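Local coordinates for protein phenylalanine--tRNA ligase beta subunit (Bacteroides fragilis, PDB 3IG2) that forms the core domain of the beta subunit of a tetrameric, magnesium-dependent synthetase that joins phenylalanine to its transfer RNA at the expense of ATP, at residues N27-Y36 and A56-F67. Numbering follows the deposited sequence.
Sequences NNSLTRAAYY and ADLNCMRQTLLF
F67 and Y36 meet edge to face: the F67 ring turns its CE2 edge to one face of Y36, planes at 88°, while A33 O lies at the Y36 edge. Y35 puts its CB over a face of F67, and R32 CB covers a face of Y35. F67 thus uses both face and edge, while Y36 gives a ring face and a hydroxyl. Over one face of the R62 guanidinium, toward the rim, lies S29 OG, and over the centre of the other L65 CD2; its N-H groups, which lie in the plane, serve N91 O (NE, hydrogen bond) and E88 (NH1, salt bridge), work suited to arginine.

Y36 OH accepts from Q63 N at 2.9 Å and, weakly, from T64 N; with CG beside its own backbone N (chi1 -62°), the ring reaches toward the backbone of both. T64 OG1 in turn caps the following helix through L66 N. At the other end, the extended side chain of R32 runs beside D57 to a salt bridge, NH1 to OD1 2.8 Å, the two planes nearly perpendicular. Branched, apolar L30 and L58 cross at about a right angle, CG of L30 3.6 Å from CD2 of L58.

Between these ends T31 N donates to C60 O (2.8 Å), and R62 N to S29 O. N59 and C60 both face T31, a classic beta bulge; T31 O accepts from N59 N (3.0 Å) and, weakly, from C60 N.

In this core (CLM) domain, strand 60-61 lies between strands 30-31 and 48-49 in a small antiparallel sheet; beyond it the chain runs alongside strand 85-95, where R62 pairs with Y93, and enters helix 66-75.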
loop_
_atom_site.group_PDB
_atom_site.type_symbol
_atom_site.label_atom_id
_atom_site.label_comp_id
_atom_site.label_asym_id
_atom_site.label_seq_id
_atom_site.Cartn_x
_atom_site.Cartn_y
_atom_site.Cartn_z
ATOM N N ASN B 27 -10.002 -2.731 26.381
ATOM C CA ASN B 27 -11.228 -2.491 27.137
ATOM C C ASN B 27 -11.169 -3.094 28.548
ATOM O O ASN B 27 -10.468 -4.081 28.791
ATOM C CB ASN B 27 -12.465 -3.004 26.357
ATOM C CG ASN B 27 -12.749 -2.183 25.068
ATOM O OD1 ASN B 27 -12.684 -2.693 23.959
ATOM N ND2 ASN B 27 -13.054 -0.943 25.232
ATOM N N ASN B 28 -11.904 -2.500 29.475
ATOM C CA ASN B 28 -11.931 -2.973 30.836
ATOM C C ASN B 28 -12.464 -4.387 30.901
ATOM O O ASN B 28 -13.365 -4.758 30.177
ATOM C CB ASN B 28 -12.868 -2.118 31.673
ATOM C CG ASN B 28 -12.283 -0.781 32.046
ATOM O OD1 ASN B 28 -11.061 -0.586 32.115
ATOM N ND2 ASN B 28 -13.169 0.157 32.325
ATOM N N SER B 29 -11.922 -5.170 31.792
ATOM C CA SER B 29 -12.449 -6.500 32.027
ATOM C C SER B 29 -13.683 -6.484 32.922
ATOM O O SER B 29 -14.488 -7.419 32.862
ATOM C CB SER B 29 -11.359 -7.377 32.606
ATOM O OG SER B 29 -10.345 -7.499 31.615
ATOM N N LEU B 30 -13.836 -5.447 33.744
ATOM C CA LEU B 30 -15.043 -5.290 34.572
ATOM C C LEU B 30 -16.151 -4.781 33.645
ATOM O O LEU B 30 -15.950 -3.806 32.913
ATOM C CB LEU B 30 -14.793 -4.305 35.713
ATOM C CG LEU B 30 -15.928 -3.911 36.680
ATOM C CD1 LEU B 30 -16.576 -5.127 37.362
ATOM C CD2 LEU B 30 -15.458 -2.910 37.746
ATOM N N THR B 31 -17.302 -5.448 33.672
ATOM C CA THR B 31 -18.360 -5.159 32.704
ATOM C C THR B 31 -19.777 -5.297 33.305
ATOM O O THR B 31 -19.933 -5.455 34.532
ATOM C CB THR B 31 -18.182 -6.055 31.457
ATOM O OG1 THR B 31 -18.985 -5.564 30.381
ATOM C CG2 THR B 31 -18.573 -7.487 31.767
ATOM N N ARG B 32 -20.775 -5.264 32.424
ATOM C CA ARG B 32 -22.215 -5.217 32.763
ATOM C C ARG B 32 -22.891 -6.581 32.559
ATOM O O ARG B 32 -23.015 -7.073 31.426
ATOM C CB ARG B 32 -22.879 -4.150 31.881
ATOM C CG ARG B 32 -24.390 -4.053 31.925
ATOM C CD ARG B 32 -24.804 -2.714 31.321
ATOM N NE ARG B 32 -26.232 -2.588 31.005
ATOM C CZ ARG B 32 -27.205 -2.335 31.891
ATOM N NH1 ARG B 32 -26.941 -2.197 33.191
ATOM N NH2 ARG B 32 -28.465 -2.237 31.481
ATOM N N ALA B 33 -23.317 -7.194 33.667
ATOM C CA ALA B 33 -23.975 -8.500 33.651
ATOM C C ALA B 33 -25.215 -8.531 32.711
ATOM O O ALA B 33 -25.502 -9.550 32.078
ATOM C CB ALA B 33 -24.374 -8.914 35.105
ATOM N N ALA B 34 -25.912 -7.400 32.601
ATOM C CA ALA B 34 -27.155 -7.325 31.829
ATOM C C ALA B 34 -26.910 -7.496 30.331
ATOM O O ALA B 34 -27.822 -7.851 29.601
ATOM C CB ALA B 34 -27.906 -6.021 32.125
ATOM N N TYR B 35 -25.673 -7.280 29.879
ATOM C CA TYR B 35 -25.325 -7.567 28.505
ATOM C C TYR B 35 -25.570 -9.045 28.189
ATOM O O TYR B 35 -25.863 -9.399 27.067
ATOM C CB TYR B 35 -23.856 -7.274 28.245
ATOM C CG TYR B 35 -23.419 -5.822 28.150
ATOM C CD1 TYR B 35 -24.324 -4.792 27.869
ATOM C CD2 TYR B 35 -22.066 -5.498 28.301
ATOM C CE1 TYR B 35 -23.882 -3.476 27.729
ATOM C CE2 TYR B 35 -21.605 -4.192 28.159
ATOM C CZ TYR B 35 -22.523 -3.194 27.873
ATOM O OH TYR B 35 -22.079 -1.921 27.754
ATOM N N TYR B 36 -25.453 -9.904 29.194
ATOM C CA TYR B 36 -25.538 -11.341 28.982
ATOM C C TYR B 36 -26.966 -11.910 29.125
ATOM O O TYR B 36 -27.186 -13.103 28.930
ATOM C CB TYR B 36 -24.539 -12.041 29.921
ATOM C CG TYR B 36 -23.104 -11.632 29.642
ATOM C CD1 TYR B 36 -22.304 -12.369 28.749
ATOM C CD2 TYR B 36 -22.546 -10.486 30.234
ATOM C CE1 TYR B 36 -20.991 -11.987 28.470
ATOM C CE2 TYR B 36 -21.235 -10.105 29.960
ATOM C CZ TYR B 36 -20.466 -10.859 29.073
ATOM O OH TYR B 36 -19.167 -10.483 28.813
ATOM N N ALA B 56 -24.598 -1.421 38.638
ATOM C CA ALA B 56 -25.186 -2.341 37.667
ATOM C C ALA B 56 -24.367 -2.478 36.395
ATOM O O ALA B 56 -24.475 -3.485 35.687
ATOM C CB ALA B 56 -26.600 -1.903 37.328
ATOM N N ASP B 57 -23.547 -1.481 36.077
ATOM C CA ASP B 57 -22.749 -1.557 34.840
ATOM C C ASP B 57 -21.373 -2.132 35.071
ATOM O O ASP B 57 -20.596 -2.281 34.142
ATOM C CB ASP B 57 -22.613 -0.168 34.218
ATOM C CG ASP B 57 -23.961 0.435 33.865
ATOM O OD1 ASP B 57 -24.924 -0.346 33.730
ATOM O OD2 ASP B 57 -24.071 1.673 33.737
ATOM N N LEU B 58 -21.065 -2.423 36.323
ATOM C CA LEU B 58 -19.744 -2.872 36.705
ATOM C C LEU B 58 -19.868 -3.908 37.833
ATOM O O LEU B 58 -19.539 -3.643 38.981
ATOM C CB LEU B 58 -18.900 -1.660 37.143
ATOM C CG LEU B 58 -18.497 -0.620 36.085
ATOM C CD1 LEU B 58 -17.783 0.553 36.746
ATOM C CD2 LEU B 58 -17.617 -1.224 35.022
ATOM N N ASN B 59 -20.346 -5.096 37.491
ATOM C CA ASN B 59 -20.716 -6.063 38.498
ATOM C C ASN B 59 -20.205 -7.461 38.205
ATOM O O ASN B 59 -20.516 -8.394 38.934
ATOM C CB ASN B 59 -22.251 -6.047 38.774
ATOM C CG ASN B 59 -23.106 -6.271 37.510
ATOM O OD1 ASN B 59 -24.339 -6.323 37.594
ATOM N ND2 ASN B 59 -22.470 -6.390 36.355
ATOM N N CYS B 60 -19.443 -7.617 37.120
ATOM C CA CYS B 60 -18.958 -8.931 36.728
ATOM C C CYS B 60 -17.736 -8.809 35.841
ATOM O O CYS B 60 -17.497 -7.757 35.245
ATOM C CB CYS B 60 -20.066 -9.746 36.023
ATOM S SG CYS B 60 -20.545 -9.152 34.365
HETATM N N MSE B 61 -16.969 -9.898 35.746
HETATM C CA MSE B 61 -15.838 -9.979 34.832
HETATM C C MSE B 61 -16.330 -10.474 33.494
HETATM O O MSE B 61 -17.175 -11.372 33.445
HETATM C CB MSE B 61 -14.778 -10.940 35.384
HETATM C CG MSE B 61 -14.271 -10.533 36.796
HETATM SE SE MSE B 61 -13.652 -8.690 36.882
HETATM C CE MSE B 61 -11.966 -8.840 35.884
ATOM N N ARG B 62 -15.775 -9.935 32.403
ATOM C CA ARG B 62 -16.301 -10.253 31.068
ATOM C C ARG B 62 -16.156 -11.737 30.715
ATOM O O ARG B 62 -15.168 -12.397 31.060
ATOM C CB ARG B 62 -15.630 -9.393 29.994
ATOM C CG ARG B 62 -14.115 -9.579 29.926
ATOM C CD ARG B 62 -13.480 -8.685 28.818
ATOM N NE ARG B 62 -12.032 -8.853 28.839
ATOM C CZ ARG B 62 -11.143 -7.974 28.381
ATOM N NH1 ARG B 62 -11.541 -6.821 27.855
ATOM N NH2 ARG B 62 -9.851 -8.259 28.466
ATOM N N GLN B 63 -17.168 -12.244 30.021
ATOM C CA GLN B 63 -17.148 -13.604 29.503
ATOM C C GLN B 63 -16.696 -13.609 28.052
ATOM O O GLN B 63 -16.198 -14.611 27.566
ATOM C CB GLN B 63 -18.550 -14.201 29.583
ATOM C CG GLN B 63 -18.561 -15.637 29.986
ATOM C CD GLN B 63 -19.972 -16.237 30.075
ATOM O OE1 GLN B 63 -20.933 -15.614 30.584
ATOM N NE2 GLN B 63 -20.087 -17.466 29.612
ATOM N N THR B 64 -16.922 -12.485 27.360
ATOM C CA THR B 64 -16.551 -12.345 25.956
ATOM C C THR B 64 -15.916 -10.976 25.759
ATOM O O THR B 64 -16.289 -10.008 26.453
ATOM C CB THR B 64 -17.791 -12.505 24.994
ATOM O OG1 THR B 64 -17.391 -12.316 23.633
ATOM C CG2 THR B 64 -18.923 -11.516 25.324
ATOM N N LEU B 65 -15.018 -10.883 24.788
ATOM C CA LEU B 65 -14.538 -9.578 24.327
ATOM C C LEU B 65 -15.545 -8.748 23.552
ATOM O O LEU B 65 -15.398 -7.517 23.426
ATOM C CB LEU B 65 -13.302 -9.752 23.439
ATOM C CG LEU B 65 -12.059 -10.370 24.121
ATOM C CD1 LEU B 65 -10.927 -10.323 23.156
ATOM C CD2 LEU B 65 -11.725 -9.615 25.374
ATOM N N LEU B 66 -16.552 -9.391 22.991
ATOM C CA LEU B 66 -17.392 -8.718 21.995
ATOM C C LEU B 66 -17.873 -7.337 22.425
ATOM O O LEU B 66 -17.707 -6.340 21.686
ATOM C CB LEU B 66 -18.620 -9.573 21.702
ATOM C CG LEU B 66 -19.703 -8.935 20.849
ATOM C CD1 LEU B 66 -19.177 -8.669 19.449
ATOM C CD2 LEU B 66 -20.885 -9.876 20.796
ATOM N N PHE B 67 -18.509 -7.281 23.596
ATOM C CA PHE B 67 -19.247 -6.078 23.988
ATOM C C PHE B 67 -18.376 -4.834 24.154
ATOM O O PHE B 67 -18.765 -3.741 23.737
ATOM C CB PHE B 67 -20.072 -6.336 25.241
ATOM C CG PHE B 67 -21.034 -7.482 25.091
ATOM C CD1 PHE B 67 -21.976 -7.486 24.075
ATOM C CD2 PHE B 67 -21.009 -8.547 25.977
ATOM C CE1 PHE B 67 -22.875 -8.536 23.952
ATOM C CE2 PHE B 67 -21.908 -9.599 25.860
ATOM C CZ PHE B 67 -22.830 -9.601 24.855
HETATM O O HOH W 1 -25.849 -5.597 35.250
#